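Local atomic coordinates of hypothetical protein ylbA (PDB entry 1RC6), a protein that hydrolyses (S)-ureidoglycine to (S)-ureidoglycolate and ammonia with manganese as cofactor, a deamination step in the breakdown of allantoin. Residues F26-P31 against K224-F229; I206-G211 against A246-Y251. One frame throughout, in Å; residues are numbered along the deposited sequence.

Interaction 1. Residues F26-P31 against K224-F229; sequences FALLTP and KGDYIF
Tyr227 and Phe229 pair with Leu29 and Ala27 where strand 26-29, from near the N-terminus, runs antiparallel beside strand 227-230 in the large sheet of the C-terminal cupin domain. Tyr227 and Leu29 form a hydrogen-bonded pair: Leu29 N reaches Tyr227 O at 2.8 Å in an almost straight bond (172° at the hydrogen), and Tyr227 N returns one to Leu29 O. The two side chains leave the same face side by side. Tyr227 CG, anti to the backbone N (chi1 177°), sends the ring out on this face, where Leu29 CD2 rests 4.0 Å from Tyr227 CD2 and the hydroxyl goes on to hydrogen-bond Ser51 and Asp61. At the next hydrogen-bonded pair, Phe229 N donates to Ala27 O. On the same face, Ala27 CB and Phe229 CB are 4.1 Å apart. Phe229 also lies near His202, a probable manganese ligand, so this part of the sheet lies close to the probable metal site. Asp226 runs alongside Thr30 but finds its salt-bridge partner in Arg18. On the opposite face, between the two hydrogen-bonded pairs, Leu28 lays its CD2 branch 3.7 Å from Ile228 CG1.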
ATOM      1  N   PHE A  26      -6.997  10.195 -10.991  1.00 46.72           N
ATOM      2  CA  PHE A  26      -5.894   9.268 -10.844  1.00 41.03           C
ATOM      3  C   PHE A  26      -4.574  10.014 -10.856  1.00 35.38           C
ATOM      4  O   PHE A  26      -4.519  11.193 -11.197  1.00 34.53           O
ATOM      5  CB  PHE A  26      -5.940   8.205 -11.952  1.00 53.47           C
ATOM      6  CG  PHE A  26      -5.135   8.555 -13.175  1.00 54.95           C
ATOM      7  CD1 PHE A  26      -3.805   8.157 -13.283  1.00 53.45           C
ATOM      8  CD2 PHE A  26      -5.704   9.293 -14.214  1.00 56.83           C
ATOM      9  CE1 PHE A  26      -3.048   8.488 -14.407  1.00 56.01           C
ATOM     10  CE2 PHE A  26      -4.955   9.632 -15.348  1.00 57.62           C
ATOM     11  CZ  PHE A  26      -3.625   9.228 -15.444  1.00 57.42           C
ATOM     12  N   ALA A  27      -3.515   9.320 -10.462  1.00 32.89           N
ATOM     13  CA  ALA A  27      -2.182   9.901 -10.423  1.00 30.78           C
ATOM     14  C   ALA A  27      -1.162   8.786 -10.472  1.00 28.80           C
ATOM     15  O   ALA A  27      -1.313   7.778  -9.794  1.00 28.54           O
ATOM     16  CB  ALA A  27      -2.000  10.689  -9.148  1.00 43.93           C
ATOM     17  N   LEU A  28      -0.137   8.958 -11.292  1.00 32.29           N
ATOM     18  CA  LEU A  28       0.920   7.970 -11.390  1.00 32.57           C
ATOM     19  C   LEU A  28       2.104   8.664 -10.754  1.00 32.71           C
ATOM     20  O   LEU A  28       2.516   9.731 -11.188  1.00 34.66           O
ATOM     21  CB  LEU A  28       1.213   7.628 -12.852  1.00 43.83           C
ATOM     22  CG  LEU A  28       2.352   6.659 -13.207  1.00 46.75           C
ATOM     23  CD1 LEU A  28       3.684   7.312 -12.907  1.00 50.01           C
ATOM     24  CD2 LEU A  28       2.219   5.373 -12.435  1.00 49.11           C
ATOM     25  N   LEU A  29       2.625   8.075  -9.694  1.00 32.20           N
ATOM     26  CA  LEU A  29       3.754   8.642  -8.977  1.00 33.80           C
ATOM     27  C   LEU A  29       4.914   7.680  -9.010  1.00 34.39           C
ATOM     28  O   LEU A  29       4.727   6.467  -8.973  1.00 33.86           O
ATOM     29  CB  LEU A  29       3.372   8.907  -7.520  1.00 37.63           C
ATOM     30  CG  LEU A  29       2.768  10.253  -7.121  1.00 38.44           C
ATOM     31  CD1 LEU A  29       1.942  10.858  -8.239  1.00 41.02           C
ATOM     32  CD2 LEU A  29       1.927  10.029  -5.886  1.00 39.14           C
ATOM     33  N   THR A  30       6.117   8.228  -9.074  1.00 27.59           N
ATOM     34  CA  THR A  30       7.320   7.418  -9.093  1.00 34.80           C
ATOM     35  C   THR A  30       8.167   7.839  -7.910  1.00 43.76           C
ATOM     36  O   THR A  30       9.145   8.563  -8.087  1.00 38.76           O
ATOM     37  CB  THR A  30       8.121   7.650 -10.372  1.00 50.56           C
ATOM     38  OG1 THR A  30       7.301   7.363 -11.518  1.00 48.05           O
ATOM     39  CG2 THR A  30       9.365   6.758 -10.372  1.00 50.73           C
ATOM     40  N   PRO A  31       7.803   7.387  -6.687  1.00 67.97           N
ATOM     41  CA  PRO A  31       8.490   7.689  -5.419  1.00 78.76           C
ATOM     42  C   PRO A  31      10.002   7.916  -5.513  1.00 85.35           C
ATOM     43  O   PRO A  31      10.597   8.613  -4.685  1.00 81.73           O
ATOM     44  CB  PRO A  31       8.113   6.501  -4.518  1.00 54.00           C
ATOM     45  CG  PRO A  31       7.530   5.473  -5.465  1.00 54.04           C
ATOM     46  CD  PRO A  31       6.826   6.304  -6.479  1.00 51.17           C
ATOM     47  N   LYS A 224       7.784  -2.022 -11.307  1.00 47.50           N
ATOM     48  CA  LYS A 224       8.187  -2.150  -9.920  1.00 46.74           C
ATOM     49  C   LYS A 224       8.657  -0.801  -9.401  1.00 46.31           C
ATOM     50  O   LYS A 224       9.479  -0.146 -10.037  1.00 47.41           O
ATOM     51  CB  LYS A 224       9.301  -3.185  -9.824  1.00 36.72           C
ATOM     52  CG  LYS A 224       9.967  -3.319  -8.481  1.00 38.76           C
ATOM     53  CD  LYS A 224      10.704  -4.653  -8.431  1.00 40.70           C
ATOM     54  CE  LYS A 224      11.623  -4.757  -7.231  1.00 41.08           C
ATOM     55  NZ  LYS A 224      12.786  -3.825  -7.350  1.00 42.69           N
ATOM     56  N   GLY A 225       8.115  -0.381  -8.262  1.00 46.02           N
ATOM     57  CA  GLY A 225       8.492   0.894  -7.681  1.00 44.47           C
ATOM     58  C   GLY A 225       7.492   2.012  -7.938  1.00 44.16           C
ATOM     59  O   GLY A 225       7.482   3.018  -7.228  1.00 45.26           O
ATOM     60  N   ASP A 226       6.655   1.852  -8.955  1.00 41.15           N
ATOM     61  CA  ASP A 226       5.655   2.863  -9.280  1.00 40.39           C
ATOM     62  C   ASP A 226       4.488   2.811  -8.304  1.00 40.05           C
ATOM     63  O   ASP A 226       4.209   1.770  -7.705  1.00 40.58           O
ATOM     64  CB  ASP A 226       5.104   2.646 -10.692  1.00 49.02           C
ATOM     65  CG  ASP A 226       6.086   3.041 -11.781  1.00 52.00           C
ATOM     66  OD1 ASP A 226       5.738   2.855 -12.970  1.00 53.38           O
ATOM     67  OD2 ASP A 226       7.195   3.536 -11.457  1.00 54.14           O
ATOM     68  N   TYR A 227       3.801   3.941  -8.157  1.00 35.78           N
ATOM     69  CA  TYR A 227       2.652   4.023  -7.280  1.00 33.21           C
ATOM     70  C   TYR A 227       1.524   4.632  -8.071  1.00 34.07           C
ATOM     71  O   TYR A 227       1.738   5.556  -8.834  1.00 33.93           O
ATOM     72  CB  TYR A 227       2.927   4.910  -6.070  1.00 31.05           C
ATOM     73  CG  TYR A 227       1.709   5.053  -5.189  1.00 25.50           C
ATOM     74  CD1 TYR A 227       1.329   4.031  -4.322  1.00 24.04           C
ATOM     75  CD2 TYR A 227       0.903   6.183  -5.267  1.00 21.64           C
ATOM     76  CE1 TYR A 227       0.163   4.132  -3.552  1.00 20.27           C
ATOM     77  CE2 TYR A 227      -0.258   6.305  -4.507  1.00 18.53           C
ATOM     78  CZ  TYR A 227      -0.621   5.279  -3.656  1.00 19.65           C
ATOM     79  OH  TYR A 227      -1.761   5.411  -2.911  1.00 20.77           O
ATOM     80  N   ILE A 228       0.312   4.139  -7.871  1.00 33.94           N
ATOM     81  CA  ILE A 228      -0.808   4.666  -8.617  1.00 34.79           C
ATOM     82  C   ILE A 228      -2.014   4.967  -7.750  1.00 35.17           C
ATOM     83  O   ILE A 228      -2.463   4.113  -6.983  1.00 34.61           O
ATOM     84  CB  ILE A 228      -1.258   3.669  -9.685  1.00 41.58           C
ATOM     85  CG1 ILE A 228      -0.053   3.172 -10.469  1.00 42.31           C
ATOM     86  CG2 ILE A 228      -2.279   4.319 -10.602  1.00 42.60           C
ATOM     87  CD1 ILE A 228      -0.391   2.046 -11.403  1.00 44.84           C
ATOM     88  N   PHE A 229      -2.538   6.180  -7.880  1.00 32.06           N
ATOM     89  CA  PHE A 229      -3.731   6.561  -7.141  1.00 33.07           C
ATOM     90  C   PHE A 229      -4.936   6.566  -8.071  1.00 34.15           C
ATOM     91  O   PHE A 229      -5.038   7.407  -8.954  1.00 34.63           O
ATOM     92  CB  PHE A 229      -3.604   7.951  -6.529  1.00 34.33           C
ATOM     93  CG  PHE A 229      -4.893   8.458  -5.959  1.00 32.31           C
ATOM     94  CD1 PHE A 229      -5.522   9.571  -6.504  1.00 31.67           C
ATOM     95  CD2 PHE A 229      -5.498   7.799  -4.886  1.00 29.99           C
ATOM     96  CE1 PHE A 229      -6.743  10.027  -5.986  1.00 29.27           C
ATOM     97  CE2 PHE A 229      -6.709   8.238  -4.364  1.00 28.27           C
ATOM     98  CZ  PHE A 229      -7.334   9.354  -4.912  1.00 28.70           C
TER

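Interaction 2. Residues I206-G211 against A246-Y251; sequences ILSGQG and AFSYIY
Ser248 is set against two residues, Leu207 and Ser208, in a classic beta bulge that shifts the register between strands 202-208 and 247-254 of the cupin sheet. Ser248 O accepts from Ser208 N at 3.0 Å and, more weakly, from Leu207 N, while Ser248 N donates to Ser208 O. Phe247 packs at the glycine end. Its CB lies 3.9 Å from Gln210 O, CG stays near the same carbonyl, CD1 and CE1 pass the peptide between Gln210 and Gly211, and CZ ends 4.1 Å from Gly211 CA. That CA sits over the ring centre in a CH-pi contact, 11° off the normal, where a side chain on Gly211 would collide with the ring. Ile206 CG2 touches Phe247 CE1, and Ile206 CD1 meets CB of Tyr249, a probable substrate-binding residue. Ser208 OG, turned between its own backbone N and carbonyl carbon (chi1 74°), donates to Ala246 O at 2.7 Å and accepts from Ser248 OG. With alanine at Ser208, the Ala246 carbonyl and the Ser248 hydroxyl would probably both lose this partner. The hydroxyls thus form a short hydrogen-bond chain, Ser248 OG to Ser208 OG to Ala246 O, that adds side-chain bonds to the backbone pairing.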
ATOM      1  N   ILE A 206       3.366  -0.929  -7.188  1.00 41.89           N
ATOM      2  CA  ILE A 206       3.810  -2.064  -7.983  1.00 41.19           C
ATOM      3  C   ILE A 206       4.951  -2.770  -7.283  1.00 43.91           C
ATOM      4  O   ILE A 206       6.057  -2.238  -7.187  1.00 42.93           O
ATOM      5  CB  ILE A 206       4.286  -1.610  -9.345  1.00 33.61           C
ATOM      6  CG1 ILE A 206       3.207  -0.741  -9.987  1.00 32.22           C
ATOM      7  CG2 ILE A 206       4.610  -2.821 -10.205  1.00 32.34           C
ATOM      8  CD1 ILE A 206       1.889  -1.445 -10.182  1.00 32.06           C
ATOM      9  N   LEU A 207       4.669  -3.976  -6.803  1.00 45.84           N
ATOM     10  CA  LEU A 207       5.646  -4.780  -6.076  1.00 48.45           C
ATOM     11  C   LEU A 207       6.732  -5.416  -6.926  1.00 53.01           C
ATOM     12  O   LEU A 207       7.883  -5.529  -6.497  1.00 51.34           O
ATOM     13  CB  LEU A 207       4.931  -5.875  -5.294  1.00 35.37           C
ATOM     14  CG  LEU A 207       4.143  -5.376  -4.095  1.00 33.03           C
ATOM     15  CD1 LEU A 207       3.386  -6.529  -3.477  1.00 30.81           C
ATOM     16  CD2 LEU A 207       5.106  -4.758  -3.093  1.00 30.45           C
ATOM     17  N   SER A 208       6.369  -5.846  -8.125  1.00 49.43           N
ATOM     18  CA  SER A 208       7.349  -6.478  -8.986  1.00 54.36           C
ATOM     19  C   SER A 208       6.859  -6.614 -10.408  1.00 57.29           C
ATOM     20  O   SER A 208       5.686  -6.400 -10.708  1.00 61.09           O
ATOM     21  CB  SER A 208       7.700  -7.870  -8.456  1.00 56.16           C
ATOM     22  OG  SER A 208       6.635  -8.778  -8.697  1.00 51.20           O
ATOM     23  N   GLY A 209       7.787  -6.985 -11.280  1.00 58.95           N
ATOM     24  CA  GLY A 209       7.456  -7.173 -12.670  1.00 61.69           C
ATOM     25  C   GLY A 209       7.320  -5.876 -13.420  1.00 64.76           C
ATOM     26  O   GLY A 209       7.859  -4.848 -13.028  1.00 65.13           O
ATOM     27  N   GLN A 210       6.576  -5.935 -14.510  1.00 65.15           N
ATOM     28  CA  GLN A 210       6.364  -4.786 -15.355  1.00 66.04           C
ATOM     29  C   GLN A 210       5.100  -5.048 -16.143  1.00 61.91           C
ATOM     30  O   GLN A 210       4.854  -6.168 -16.579  1.00 61.89           O
ATOM     31  CB  GLN A 210       7.552  -4.632 -16.296  1.00 83.72           C
ATOM     32  CG  GLN A 210       7.312  -3.708 -17.464  1.00 95.47           C
ATOM     33  CD  GLN A 210       8.519  -3.619 -18.372  1.00103.04           C
ATOM     34  OE1 GLN A 210       9.053  -4.641 -18.806  1.00108.98           O
ATOM     35  NE2 GLN A 210       8.956  -2.397 -18.668  1.00108.29           N
ATOM     36  N   GLY A 211       4.291  -4.019 -16.321  1.00 49.70           N
ATOM     37  CA  GLY A 211       3.068  -4.204 -17.067  1.00 46.10           C
ATOM     38  C   GLY A 211       2.628  -2.898 -17.673  1.00 43.56           C
ATOM     39  O   GLY A 211       3.385  -1.935 -17.699  1.00 40.91           O
ATOM     40  N   ALA A 246       7.152 -11.663 -12.767  1.00 69.52           N
ATOM     41  CA  ALA A 246       5.723 -11.705 -12.468  1.00 70.27           C
ATOM     42  C   ALA A 246       5.193 -10.334 -12.032  1.00 69.15           C
ATOM     43  O   ALA A 246       5.630  -9.776 -11.021  1.00 69.23           O
ATOM     44  CB  ALA A 246       5.451 -12.740 -11.383  1.00 69.05           C
ATOM     45  N   PHE A 247       4.238  -9.808 -12.797  1.00 63.68           N
ATOM     46  CA  PHE A 247       3.634  -8.499 -12.529  1.00 60.27           C
ATOM     47  C   PHE A 247       2.693  -8.515 -11.313  1.00 60.64           C
ATOM     48  O   PHE A 247       1.565  -8.994 -11.402  1.00 59.66           O
ATOM     49  CB  PHE A 247       2.877  -8.039 -13.787  1.00 44.73           C
ATOM     50  CG  PHE A 247       2.258  -6.677 -13.671  1.00 37.53           C
ATOM     51  CD1 PHE A 247       3.023  -5.572 -13.292  1.00 35.34           C
ATOM     52  CD2 PHE A 247       0.911  -6.487 -13.966  1.00 31.94           C
ATOM     53  CE1 PHE A 247       2.449  -4.285 -13.209  1.00 30.33           C
ATOM     54  CE2 PHE A 247       0.326  -5.208 -13.886  1.00 27.74           C
ATOM     55  CZ  PHE A 247       1.095  -4.107 -13.507  1.00 27.52           C
ATOM     56  N   SER A 248       3.156  -7.997 -10.178  1.00 56.99           N
ATOM     57  CA  SER A 248       2.318  -7.968  -8.982  1.00 55.26           C
ATOM     58  C   SER A 248       2.341  -6.636  -8.241  1.00 54.50           C
ATOM     59  O   SER A 248       3.386  -5.993  -8.120  1.00 55.64           O
ATOM     60  CB  SER A 248       2.730  -9.070  -8.005  1.00 52.95           C
ATOM     61  OG  SER A 248       3.934  -8.741  -7.339  1.00 49.70           O
ATOM     62  N   TYR A 249       1.181  -6.233  -7.735  1.00 60.76           N
ATOM     63  CA  TYR A 249       1.077  -4.994  -6.981  1.00 55.85           C
ATOM     64  C   TYR A 249       0.117  -5.106  -5.801  1.00 54.23           C
ATOM     65  O   TYR A 249      -0.841  -5.877  -5.831  1.00 53.49           O
ATOM     66  CB  TYR A 249       0.643  -3.841  -7.885  1.00 42.91           C
ATOM     67  CG  TYR A 249      -0.729  -3.980  -8.490  1.00 39.80           C
ATOM     68  CD1 TYR A 249      -0.917  -4.625  -9.713  1.00 39.45           C
ATOM     69  CD2 TYR A 249      -1.840  -3.418  -7.864  1.00 40.70           C
ATOM     70  CE1 TYR A 249      -2.192  -4.697 -10.309  1.00 38.27           C
ATOM     71  CE2 TYR A 249      -3.116  -3.488  -8.441  1.00 39.16           C
ATOM     72  CZ  TYR A 249      -3.280  -4.124  -9.661  1.00 39.02           C
ATOM     73  OH  TYR A 249      -4.535  -4.174 -10.215  1.00 39.59           O
ATOM     74  N   ILE A 250       0.391  -4.329  -4.757  1.00 43.09           N
ATOM     75  CA  ILE A 250      -0.434  -4.324  -3.564  1.00 36.47           C
ATOM     76  C   ILE A 250      -1.305  -3.086  -3.620  1.00 35.54           C
ATOM     77  O   ILE A 250      -0.877  -2.057  -4.127  1.00 35.93           O
ATOM     78  CB  ILE A 250       0.442  -4.296  -2.301  1.00 30.47           C
ATOM     79  CG1 ILE A 250      -0.436  -4.376  -1.051  1.00 25.13           C
ATOM     80  CG2 ILE A 250       1.326  -3.039  -2.303  1.00 26.28           C
ATOM     81  CD1 ILE A 250       0.348  -4.643   0.207  1.00 21.83           C
ATOM     82  N   TYR A 251      -2.528  -3.179  -3.112  1.00 31.86           N
ATOM     83  CA  TYR A 251      -3.412  -2.030  -3.147  1.00 30.22           C
ATOM     84  C   TYR A 251      -4.508  -2.041  -2.099  1.00 28.80           C
ATOM     85  O   TYR A 251      -5.043  -3.092  -1.745  1.00 29.37           O
ATOM     86  CB  TYR A 251      -4.048  -1.892  -4.533  1.00 29.48           C
ATOM     87  CG  TYR A 251      -5.140  -2.894  -4.829  1.00 28.67           C
ATOM     88  CD1 TYR A 251      -4.840  -4.158  -5.359  1.00 29.05           C
ATOM     89  CD2 TYR A 251      -6.481  -2.575  -4.595  1.00 27.38           C
ATOM     90  CE1 TYR A 251      -5.854  -5.078  -5.654  1.00 26.91           C
ATOM     91  CE2 TYR A 251      -7.504  -3.493  -4.886  1.00 27.85           C
ATOM     92  CZ  TYR A 251      -7.180  -4.737  -5.412  1.00 27.97           C
ATOM     93  OH  TYR A 251      -8.192  -5.635  -5.678  1.00 30.23           O
TER

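How the interactions relate
Interactions 1 and 2 have centres 11 Å apart in one antiparallel sheet of the C-terminal cupin domain, where strands 26-29, 227-230, 202-208 and 247-254 lie next to one another in that order. They meet directly: Asp226 O and Ile206 N, 2.9 Å apart, and Gly225 N and Ile206 O, at 3.0 Å, are probable hydrogen bonds. Along the chain the segments alternate, 26-31, 206-211, 224-229 and then 246-251, and two N-terminal strands, 20-21 and 26-29, extend one side of a sheet whose other strands come from the C-terminal part. The sheet also carries His202 and Tyr249, predicted to bind manganese and substrate respectively, so both contacts lie in the sheet that holds these probable site residues.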